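Local coordinates for pyridine synthase TbtD (Thermobispora bispora, PDB 5WA4), which probably catalyses the formal [4+2] aza-cycloaddition that builds the pyridine core of the thiopeptide thiomuracin, acting on a precursor that carries an N-terminal leader peptide, at residues E131-V135 with R136-L140; W117-N121 with T122-E126; V206-R209 with E210-R213; P165-A168 with F169-V173; V60-T63 with R64-E68. One frame throughout, in Å; residues are numbered along the deposited sequence.

Interaction 1 of 5, residues E131-V135 with R136-L140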
# COMPACT_ATOMS: atom_id res chain seq x y z
N GLU E 131 12.20 37.54 -5.50
CA GLU E 131 11.97 38.35 -6.70
C GLU E 131 10.52 38.16 -7.24
O GLU E 131 9.72 39.09 -7.11
CB GLU E 131 13.04 38.05 -7.77
CG GLU E 131 14.50 38.41 -7.40
CD GLU E 131 14.70 39.89 -7.09
OE1 GLU E 131 14.10 40.74 -7.79
OE2 GLU E 131 15.46 40.21 -6.14
N PRO E 132 10.16 36.98 -7.84
CA PRO E 132 8.72 36.93 -8.10
C PRO E 132 7.97 35.93 -7.20
O PRO E 132 8.47 34.85 -6.90
CB PRO E 132 8.67 36.48 -9.56
CG PRO E 132 9.82 35.52 -9.66
CD PRO E 132 10.85 35.92 -8.60
N LEU E 133 6.76 36.32 -6.80
CA LEU E 133 5.89 35.50 -5.96
C LEU E 133 4.99 34.66 -6.86
O LEU E 133 4.69 35.08 -7.97
CB LEU E 133 5.04 36.39 -5.04
CG LEU E 133 5.63 37.13 -3.83
CD1 LEU E 133 6.88 37.92 -4.17
CD2 LEU E 133 4.56 38.06 -3.24
N THR E 134 4.56 33.48 -6.40
CA THR E 134 3.62 32.66 -7.18
C THR E 134 2.27 33.37 -7.30
O THR E 134 2.08 34.44 -6.73
CB THR E 134 3.39 31.26 -6.58
OG1 THR E 134 2.80 31.38 -5.28
CG2 THR E 134 4.72 30.50 -6.47
N VAL E 135 1.34 32.79 -8.04
CA VAL E 135 0.03 33.43 -8.20
C VAL E 135 -0.70 33.35 -6.85
O VAL E 135 -1.31 34.31 -6.40
CB VAL E 135 -0.78 32.77 -9.34
CG1 VAL E 135 -2.14 33.43 -9.51
CG2 VAL E 135 0.00 32.86 -10.66
N ARG E 136 -0.56 32.20 -6.23
CA ARG E 136 -0.98 31.92 -4.87
C ARG E 136 -0.58 32.94 -3.82
O ARG E 136 -1.43 33.48 -3.13
CB ARG E 136 -0.42 30.58 -4.45
CG ARG E 136 -0.43 30.33 -2.97
CD ARG E 136 -0.64 28.87 -2.74
NE ARG E 136 -1.84 28.46 -3.46
CZ ARG E 136 -1.82 27.77 -4.60
NH1 ARG E 136 -0.64 27.37 -5.14
NH2 ARG E 136 -2.98 27.48 -5.19
N ASP E 137 0.73 33.15 -3.68
CA ASP E 137 1.25 34.02 -2.64
C ASP E 137 0.72 35.44 -2.81
O ASP E 137 0.56 36.18 -1.84
CB ASP E 137 2.79 34.01 -2.66
CG ASP E 137 3.37 32.63 -2.36
OD1 ASP E 137 2.86 31.98 -1.41
OD2 ASP E 137 4.31 32.19 -3.07
N VAL E 138 0.46 35.80 -4.06
CA VAL E 138 -0.01 37.13 -4.40
C VAL E 138 -1.46 37.26 -3.95
O VAL E 138 -1.86 38.27 -3.36
CB VAL E 138 0.19 37.40 -5.93
CG1 VAL E 138 -0.88 38.33 -6.51
CG2 VAL E 138 1.58 37.98 -6.19
N LEU E 139 -2.25 36.23 -4.20
CA LEU E 139 -3.63 36.19 -3.76
C LEU E 139 -3.73 36.19 -2.22
O LEU E 139 -4.57 36.88 -1.63
CB LEU E 139 -4.33 34.97 -4.34
CG LEU E 139 -5.83 34.92 -4.16
CD1 LEU E 139 -6.41 36.08 -4.92
CD2 LEU E 139 -6.44 33.58 -4.59
N LEU E 140 -2.86 35.41 -1.59
CA LEU E 140 -2.83 35.28 -0.13
C LEU E 140 -2.54 36.62 0.54
O LEU E 140 -3.28 37.06 1.42
CB LEU E 140 -1.78 34.25 0.28
CG LEU E 140 -2.10 33.39 1.49
CD1 LEU E 140 -3.41 32.65 1.26
CD2 LEU E 140 -0.96 32.41 1.73

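Interaction 2 of 5, residues W117-N121 with T122-E126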
# COMPACT_ATOMS: atom_id res chain seq x y z
N TRP E 117 17.33 30.96 19.48
CA TRP E 117 16.27 31.96 19.27
C TRP E 117 16.84 33.36 19.01
O TRP E 117 17.93 33.72 19.46
CB TRP E 117 15.30 32.01 20.46
CG TRP E 117 14.36 30.84 20.52
CD1 TRP E 117 14.48 29.66 19.84
CD2 TRP E 117 13.15 30.72 21.30
NE1 TRP E 117 13.43 28.83 20.15
CE2 TRP E 117 12.60 29.45 21.03
CE3 TRP E 117 12.48 31.58 22.18
CZ2 TRP E 117 11.42 29.01 21.63
CZ3 TRP E 117 11.29 31.13 22.78
CH2 TRP E 117 10.78 29.87 22.49
N SER E 118 16.08 34.13 18.25
CA SER E 118 16.28 35.57 18.13
C SER E 118 16.06 36.19 19.51
O SER E 118 15.27 35.67 20.30
CB SER E 118 15.32 36.15 17.09
OG SER E 118 15.10 37.53 17.26
N PRO E 119 16.77 37.29 19.80
CA PRO E 119 16.63 38.04 21.06
C PRO E 119 15.21 38.51 21.30
O PRO E 119 14.58 38.99 20.36
CB PRO E 119 17.56 39.22 20.86
CG PRO E 119 18.61 38.70 19.93
CD PRO E 119 17.87 37.82 18.98
N ASP E 120 14.71 38.37 22.52
CA ASP E 120 13.32 38.71 22.81
C ASP E 120 13.17 40.22 22.78
O ASP E 120 14.14 40.95 22.99
CB ASP E 120 12.88 38.12 24.15
CG ASP E 120 11.37 38.14 24.36
OD1 ASP E 120 10.60 38.35 23.38
OD2 ASP E 120 10.93 37.92 25.51
N ASN E 121 11.97 40.69 22.45
CA ASN E 121 11.65 42.11 22.43
C ASN E 121 12.47 42.97 21.46
O ASN E 121 12.41 44.20 21.55
CB ASN E 121 11.80 42.70 23.84
CG ASN E 121 10.95 41.99 24.85
OD1 ASN E 121 9.73 42.16 24.87
ND2 ASN E 121 11.58 41.19 25.70
N THR E 122 13.22 42.35 20.55
CA THR E 122 13.93 43.10 19.50
C THR E 122 13.15 43.21 18.19
O THR E 122 12.22 42.45 17.95
CB THR E 122 15.31 42.49 19.18
OG1 THR E 122 15.14 41.11 18.81
CG2 THR E 122 16.22 42.58 20.37
N ILE E 123 13.56 44.15 17.34
CA ILE E 123 13.00 44.35 16.01
C ILE E 123 14.09 44.21 14.96
O ILE E 123 15.08 44.93 14.99
CB ILE E 123 12.35 45.74 15.84
CG1 ILE E 123 11.00 45.78 16.57
CG2 ILE E 123 12.17 46.07 14.37
CD1 ILE E 123 10.32 47.13 16.52
N HIS E 124 13.91 43.28 14.03
CA HIS E 124 14.88 43.09 12.97
C HIS E 124 14.22 43.34 11.62
O HIS E 124 13.12 42.84 11.35
CB HIS E 124 15.48 41.68 13.02
CG HIS E 124 16.02 41.30 14.36
ND1 HIS E 124 17.35 41.47 14.70
CD2 HIS E 124 15.41 40.78 15.45
CE1 HIS E 124 17.54 41.05 15.94
NE2 HIS E 124 16.38 40.63 16.42
N ALA E 125 14.88 44.14 10.79
CA ALA E 125 14.45 44.35 9.42
C ALA E 125 15.06 43.22 8.59
O ALA E 125 16.27 42.99 8.67
CB ALA E 125 14.89 45.72 8.91
N GLU E 126 14.22 42.51 7.84
CA GLU E 126 14.65 41.26 7.20
C GLU E 126 14.80 41.40 5.69
O GLU E 126 15.23 40.46 5.01
CB GLU E 126 13.67 40.11 7.53
CG GLU E 126 13.84 39.50 8.95
CD GLU E 126 12.99 38.25 9.19
OE1 GLU E 126 12.00 38.04 8.47
OE2 GLU E 126 13.32 37.47 10.10

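Interaction 3 of 5, residues V206-R209 with E210-R213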
# COMPACT_ATOMS: atom_id res chain seq x y z
N VAL E 206 -11.83 8.52 18.66
CA VAL E 206 -13.17 8.08 19.05
C VAL E 206 -13.54 8.48 20.48
O VAL E 206 -14.72 8.57 20.81
CB VAL E 206 -13.32 6.54 18.89
CG1 VAL E 206 -14.78 6.11 19.11
CG2 VAL E 206 -12.87 6.12 17.51
N ARG E 207 -12.56 8.73 21.33
CA ARG E 207 -12.93 9.18 22.66
C ARG E 207 -13.11 10.70 22.69
O ARG E 207 -13.92 11.23 23.45
CB ARG E 207 -11.90 8.74 23.72
CG ARG E 207 -11.95 9.56 25.01
CD ARG E 207 -11.71 8.69 26.24
NE ARG E 207 -10.77 7.60 25.99
CZ ARG E 207 -11.10 6.32 25.86
NH1 ARG E 207 -12.37 5.94 25.96
NH2 ARG E 207 -10.16 5.41 25.63
N LEU E 208 -12.38 11.42 21.85
CA LEU E 208 -12.52 12.86 21.84
C LEU E 208 -13.75 13.26 21.02
O LEU E 208 -14.33 14.33 21.23
CB LEU E 208 -11.25 13.52 21.29
CG LEU E 208 -11.21 15.05 21.33
CD1 LEU E 208 -11.11 15.53 22.77
CD2 LEU E 208 -10.05 15.56 20.50
N ARG E 209 -14.17 12.38 20.11
CA ARG E 209 -15.38 12.64 19.34
C ARG E 209 -16.56 12.73 20.27
O ARG E 209 -17.28 13.72 20.27
CB ARG E 209 -15.64 11.59 18.27
CG ARG E 209 -16.12 12.23 16.97
CD ARG E 209 -16.91 11.30 16.07
NE ARG E 209 -16.25 10.03 15.81
CZ ARG E 209 -15.24 9.89 14.96
NH1 ARG E 209 -14.78 10.94 14.30
NH2 ARG E 209 -14.69 8.69 14.76
N GLU E 210 -16.76 11.70 21.09
CA GLU E 210 -17.98 11.71 21.87
C GLU E 210 -17.89 12.72 22.97
O GLU E 210 -18.92 13.16 23.46
CB GLU E 210 -18.27 10.34 22.43
CG GLU E 210 -18.85 9.49 21.36
CD GLU E 210 -18.16 8.17 21.34
OE1 GLU E 210 -17.89 7.63 22.44
OE2 GLU E 210 -17.75 7.78 20.22
N LEU E 211 -16.68 13.10 23.35
CA LEU E 211 -16.54 14.22 24.26
C LEU E 211 -17.15 15.46 23.60
O LEU E 211 -17.83 16.26 24.25
CB LEU E 211 -15.08 14.44 24.63
CG LEU E 211 -14.53 13.67 25.83
CD1 LEU E 211 -13.01 13.82 25.88
CD2 LEU E 211 -15.21 14.12 27.14
N TRP E 212 -16.92 15.59 22.29
CA TRP E 212 -17.46 16.69 21.48
C TRP E 212 -18.94 16.48 21.18
O TRP E 212 -19.74 17.37 21.44
CB TRP E 212 -16.65 16.85 20.18
CG TRP E 212 -15.27 17.43 20.42
CD1 TRP E 212 -14.78 17.91 21.60
CD2 TRP E 212 -14.20 17.58 19.46
NE1 TRP E 212 -13.49 18.35 21.44
CE2 TRP E 212 -13.11 18.15 20.15
CE3 TRP E 212 -14.07 17.28 18.10
CZ2 TRP E 212 -11.90 18.44 19.51
CZ3 TRP E 212 -12.86 17.57 17.47
CH2 TRP E 212 -11.79 18.14 18.18
N ARG E 213 -19.32 15.31 20.66
CA ARG E 213 -20.74 15.00 20.41
C ARG E 213 -21.58 15.13 21.70
O ARG E 213 -22.77 15.44 21.62
CB ARG E 213 -20.93 13.60 19.80
CG ARG E 213 -19.91 13.23 18.72
CD ARG E 213 -20.49 12.65 17.44
NE ARG E 213 -20.30 11.20 17.23
CZ ARG E 213 -20.10 10.64 16.03
NH1 ARG E 213 -20.03 11.41 14.94
NH2 ARG E 213 -19.94 9.33 15.90

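Interaction 4 of 5, residues P165-A168 with F169-V173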
# COMPACT_ATOMS: atom_id res chain seq x y z
N PRO E 165 -13.33 31.34 20.31
CA PRO E 165 -14.01 30.27 19.58
C PRO E 165 -15.33 30.67 18.97
O PRO E 165 -15.71 30.11 17.95
CB PRO E 165 -14.21 29.20 20.65
CG PRO E 165 -13.02 29.34 21.49
CD PRO E 165 -12.78 30.84 21.58
N THR E 166 -16.03 31.63 19.59
CA THR E 166 -17.36 32.02 19.13
C THR E 166 -17.23 32.91 17.91
O THR E 166 -18.10 32.92 17.05
CB THR E 166 -18.17 32.76 20.25
OG1 THR E 166 -18.06 32.03 21.47
CG2 THR E 166 -19.66 32.88 19.87
N ILE E 167 -16.16 33.68 17.84
CA ILE E 167 -15.89 34.41 16.62
C ILE E 167 -15.62 33.40 15.50
O ILE E 167 -16.24 33.46 14.43
CB ILE E 167 -14.72 35.37 16.79
CG1 ILE E 167 -15.09 36.44 17.82
CG2 ILE E 167 -14.33 35.96 15.42
CD1 ILE E 167 -13.96 37.45 18.16
N ALA E 168 -14.73 32.44 15.77
CA ALA E 168 -14.41 31.40 14.80
C ALA E 168 -15.65 30.63 14.39
O ALA E 168 -15.80 30.28 13.22
CB ALA E 168 -13.39 30.47 15.34
N PHE E 169 -16.56 30.36 15.32
CA PHE E 169 -17.76 29.62 14.94
C PHE E 169 -18.52 30.41 13.88
O PHE E 169 -18.87 29.87 12.83
CB PHE E 169 -18.64 29.34 16.15
CG PHE E 169 -19.90 28.56 15.84
CD1 PHE E 169 -21.08 29.22 15.54
CD2 PHE E 169 -19.90 27.18 15.86
CE1 PHE E 169 -22.24 28.50 15.25
CE2 PHE E 169 -21.06 26.46 15.58
CZ PHE E 169 -22.23 27.12 15.28
N ASP E 170 -18.75 31.70 14.15
CA ASP E 170 -19.49 32.57 13.23
C ASP E 170 -18.82 32.60 11.84
O ASP E 170 -19.47 32.29 10.83
CB ASP E 170 -19.61 34.00 13.79
CG ASP E 170 -20.47 34.11 15.07
OD1 ASP E 170 -21.30 33.23 15.34
OD2 ASP E 170 -20.31 35.12 15.80
N LEU E 171 -17.53 32.95 11.78
CA LEU E 171 -16.83 33.05 10.50
C LEU E 171 -16.87 31.75 9.71
O LEU E 171 -17.25 31.74 8.54
CB LEU E 171 -15.37 33.46 10.71
CG LEU E 171 -15.24 34.86 11.31
CD1 LEU E 171 -13.78 35.31 11.40
CD2 LEU E 171 -16.11 35.85 10.53
N VAL E 172 -16.49 30.66 10.36
CA VAL E 172 -16.49 29.35 9.70
C VAL E 172 -17.86 29.00 9.12
O VAL E 172 -17.96 28.62 7.97
CB VAL E 172 -16.01 28.26 10.69
CG1 VAL E 172 -16.67 26.93 10.42
CG2 VAL E 172 -14.50 28.14 10.64
N VAL E 173 -18.91 29.14 9.92
CA VAL E 173 -20.26 28.85 9.45
C VAL E 173 -20.68 29.77 8.29
O VAL E 173 -21.32 29.31 7.34
CB VAL E 173 -21.30 29.01 10.61
CG1 VAL E 173 -22.72 28.81 10.10
CG2 VAL E 173 -21.01 28.04 11.73

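Interaction 5 of 5, residues V60-T63 with R64-E68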
# COMPACT_ATOMS: atom_id res chain seq x y z
N VAL E 60 5.14 44.89 4.53
CA VAL E 60 4.62 46.12 3.91
C VAL E 60 5.15 46.28 2.48
O VAL E 60 6.31 45.97 2.19
CB VAL E 60 4.98 47.37 4.73
CG1 VAL E 60 4.15 48.56 4.26
CG2 VAL E 60 4.74 47.13 6.20
N SER E 61 4.30 46.73 1.56
CA SER E 61 4.77 46.87 0.18
C SER E 61 4.79 48.31 -0.29
O SER E 61 3.75 48.91 -0.56
CB SER E 61 3.93 46.02 -0.78
OG SER E 61 2.57 46.37 -0.75
N THR E 62 6.01 48.84 -0.37
CA THR E 62 6.30 50.13 -1.01
C THR E 62 7.70 50.09 -1.59
O THR E 62 8.31 49.03 -1.68
CB THR E 62 6.18 51.32 -0.03
OG1 THR E 62 6.50 50.89 1.30
CG2 THR E 62 4.79 51.95 -0.07
N THR E 63 8.20 51.26 -1.98
CA THR E 63 9.57 51.41 -2.47
C THR E 63 10.57 51.51 -1.34
O THR E 63 10.17 51.58 -0.18
CB THR E 63 9.71 52.66 -3.33
OG1 THR E 63 9.11 53.76 -2.64
CG2 THR E 63 9.02 52.45 -4.67
N ARG E 64 11.86 51.55 -1.66
CA ARG E 64 12.86 51.69 -0.62
C ARG E 64 12.84 53.13 -0.11
O ARG E 64 13.20 53.40 1.04
CB ARG E 64 14.26 51.30 -1.13
CG ARG E 64 15.43 51.91 -0.35
CD ARG E 64 16.77 51.44 -0.89
NE ARG E 64 17.47 52.51 -1.60
CZ ARG E 64 18.68 52.40 -2.16
NH1 ARG E 64 19.34 51.25 -2.10
NH2 ARG E 64 19.22 53.44 -2.78
N GLU E 65 12.38 54.05 -0.94
CA GLU E 65 12.41 55.46 -0.57
C GLU E 65 11.22 55.86 0.29
O GLU E 65 11.29 56.84 1.03
CB GLU E 65 12.48 56.35 -1.82
CG GLU E 65 13.47 55.88 -2.88
CD GLU E 65 14.50 56.94 -3.23
OE1 GLU E 65 15.12 57.51 -2.30
OE2 GLU E 65 14.68 57.22 -4.43
N ALA E 66 10.14 55.10 0.21
CA ALA E 66 9.07 55.23 1.20
C ALA E 66 9.51 54.50 2.47
O ALA E 66 9.10 54.87 3.58
CB ALA E 66 7.76 54.67 0.67
N LEU E 67 10.35 53.49 2.30
CA LEU E 67 10.83 52.68 3.41
C LEU E 67 11.51 53.54 4.47
O LEU E 67 11.03 53.64 5.60
CB LEU E 67 11.79 51.58 2.92
CG LEU E 67 12.06 50.39 3.86
CD1 LEU E 67 10.97 49.33 3.72
CD2 LEU E 67 13.45 49.80 3.64
N GLU E 68 12.61 54.19 4.09
CA GLU E 68 13.40 54.96 5.05
C GLU E 68 12.71 56.26 5.47
O GLU E 68 13.04 56.83 6.51
CB GLU E 68 14.78 55.26 4.47
CG GLU E 68 15.37 54.12 3.66
CD GLU E 68 15.62 52.86 4.48
OE1 GLU E 68 15.92 51.80 3.88
OE2 GLU E 68 15.53 52.93 5.73

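Interaction 1 of 5, residues E131-V135 with R136-L140
T134 and D137 form the polar half of an N-terminal helix cap: T134 is the N-cap residue of helix 135-159, and the L133-V138 pair beside it completes a hydrophobic staple. Two side-chain hydrogen bonds meet at the threonine hydroxyl. As acceptor, T134 OG1 takes D137 N at 3.2 Å along a nearly straight N-H line (166°). As donor, T134 OG1 gives its proton to D137 OD2 at 2.8 Å, reaching that oxygen from above the carboxylate plane. The threonine torsion explains both bonds, for chi1 of 63° lodges the hydroxyl between backbone N and carbonyl carbon, where it faces the first turn. A carboxylate beside the amino end of a helix would probably also be favoured by the helix dipole.

Backbone bonds open the helix itself. V135 O receives L139 N at 3.1 Å in a regular i to i+4 bond, whereas the bond of V138 N to T134 O is weak.

Apolar contact lies beside the polar bonds. L133, the residue before the N-cap, crosses V138 at about a right angle, and L133 CB also leans on D137 CB. Beyond the cap, V135 rests on L263 of helix 244-265, and L139 packs against helices 244-265 and 307-328. The staple itself is made by L133 CB and V138 CG2, 4.0 Å apart.

Interaction 2 of 5, residues W117-N121 with T122-E126
T122 OG1 is gripped from two sides of its own chain, donating to P119 O at 2.7 Å and accepting from H124 NE2, also at 2.7 Å. The setting is a type II beta turn from P119 to T122, which leads into strand 123-128 at the edge of the antiparallel sheet. N121 takes the left-handed conformation (phi 61°, psi 12°) expected of the third turn position. Across the ends of the turn it is the threonine side chain that ties to the carbonyl, arriving above the carbonyl plane of P119 rather than on a lone pair. The imidazole of H124, two residues into the extended chain, turns back so that NE2 reaches the hydroxyl, which lies 33° out of the ring plane. With one bond given and one received, the rotation of this hydroxyl is probably fixed.

The loop is also held from outside. S118 OG bonds D16 of strand 9-16, while the D120 carboxylate and the N121 amide both reach S88, through its hydroxyl and its backbone N respectively. T122 and H124 join strand 9-16 by backbone bonds to D16 and R14. The proline adds an apolar touch, P119 CB resting 3.7 Å from T122 CG2.

Interaction 3 of 5, residues V206-R209 with E210-R213
R209 O accepts R213 N at 2.6 Å, nearly along the C=O axis, and W212 N bonds L208 O at 3.1 Å, so i to i+4 bonding runs through this part of helix 205-218, though the bond from L211 N to R207 O is weak. On one flank L208 lies against W212. L208 CG sits 4.2 Å from the centroid of the five-membered ring, 26° off its normal, a CH-pi contact over the face, while L208 CD2 reaches W212 CZ2 at 3.6 Å above the rim of the six-membered ring. The tryptophan gets there with CG beside the backbone N (chi1 -72°), which lays the indole back over the preceding turn, where it also covers L208 O. L208 CD1 meets L211 CD1 at 4.0 Å, the two leucines crossing at about a right angle.

This apolar side of the amphipathic helix packs on L199 of helix 184-201 and L337 of helix 332-352, and L211 and W212 also make apolar contacts with the bound leader peptide.

The other flank belongs to the subunit interface. R209 and R213 run side by side, R209 CD lying over the centre of the R213 guanidinium, 3.3 Å from R213 CZ, with the two guanidinium planes 41° apart. Carboxylates gather the charges: R209 forms salt bridges with E196 of its own chain and with E196 of the second subunit. R213 NH2 approaches that second-subunit E196 only as a weak, long ion pair.

Interaction 4 of 5, residues P165-A168 with F169-V173
I167 overlaps L171 one turn on, the two side chains lying alongside and pointing the same way, with I167 CG2 4.1 Å from L171 CD1. Helix 164-178 carries them in the interior of the protein, and its i to i+4 backbone bonds are regular: L171 N reaches I167 O at 3.0 Å with an N-H...O angle of 173°, and V172 N reaches A168 O at 3.0 Å. Several helices pack around it. A168 and V172 rest on L325 of helix 307-328, and L171 on H324 of the same helix and W249 of helix 244-265. F169, its CG anti to the backbone N (chi1 -179°), rests on A342 of helix 332-352, and V173 CG2 covers one ring face 3.7 Å above the plane, toward the rim.

P165, T166 and F169 meet the bound leader peptide, the proline and the phenylalanine through apolar packing and T166 beside an acidic side chain. T166 OG1 bonds S163 and, weakly, the peptide backbone.

D170 is the buried charge here. D170 OD2 and T166 O, both acceptors, are not hydrogen-bonded. The salt bridge of D170 OD1 to R226 of helix 220-235 supplies the compensating charge, which probably keeps the aspartate ionised in this buried setting.

Interaction 5 of 5, residues V60-T63 with R64-E68
T63 and A66 meet in an N-cap, T63 being the residue right before helix 64-85. The polar contacts are both weak. T63 OG1 accepts A66 N at 3.3 Å with an N-H...O angle of 150°, the capping bond, and T63 O accepts L67 N at 3.1 Å, the first i to i+4 bond of the helix. With chi1 at 48° the T63 hydroxyl is folded in over its own backbone, facing the amide of A66. An amide that would otherwise lack a helical acceptor is thus met by the side chain.

The apolar contact comes from the residue before the cap, where T62 points its CB to the first turn and T62 CB lies 3.8 Å from A66 CB. A66 CB also approaches an oxygen, T63 OG1, at 3.7 Å.

The contact is the junction between strand 55-62 and helix 64-85, which appear to be the third strand and second helix of a ferredoxin-like beta-alpha-beta-beta-alpha-beta arrangement. W11 of the adjacent strand 9-16 ties it to the sheet, since its NE1 bonds T62 O and its side chain is touched by R64 and L67. On the other flank of the strand, S61 pairs by backbone with M43, which leads into strand 44-49.

How the interactions relate
Interactions 5, 2 and 1 follow in that order along the chain. Interactions 2 and 5 reach the same antiparallel sheet, their centres 20 Å apart, interaction 2 leading into strand 123-128 and interaction 5 leaving strand 55-62. Interaction 1, 19 Å from interaction 5 between centres, starts the helix after strand 123-128 and bridges from the sheet to the helical part; it repeats the threonine N-cap of interaction 5, with stronger bonding. Interactions 4 and 3 lie among those helices, 20 Å apart between centres, and both touch the bound leader peptide. Interaction 3 also meets the second subunit, and its centre is 51 Å from that of interaction 5.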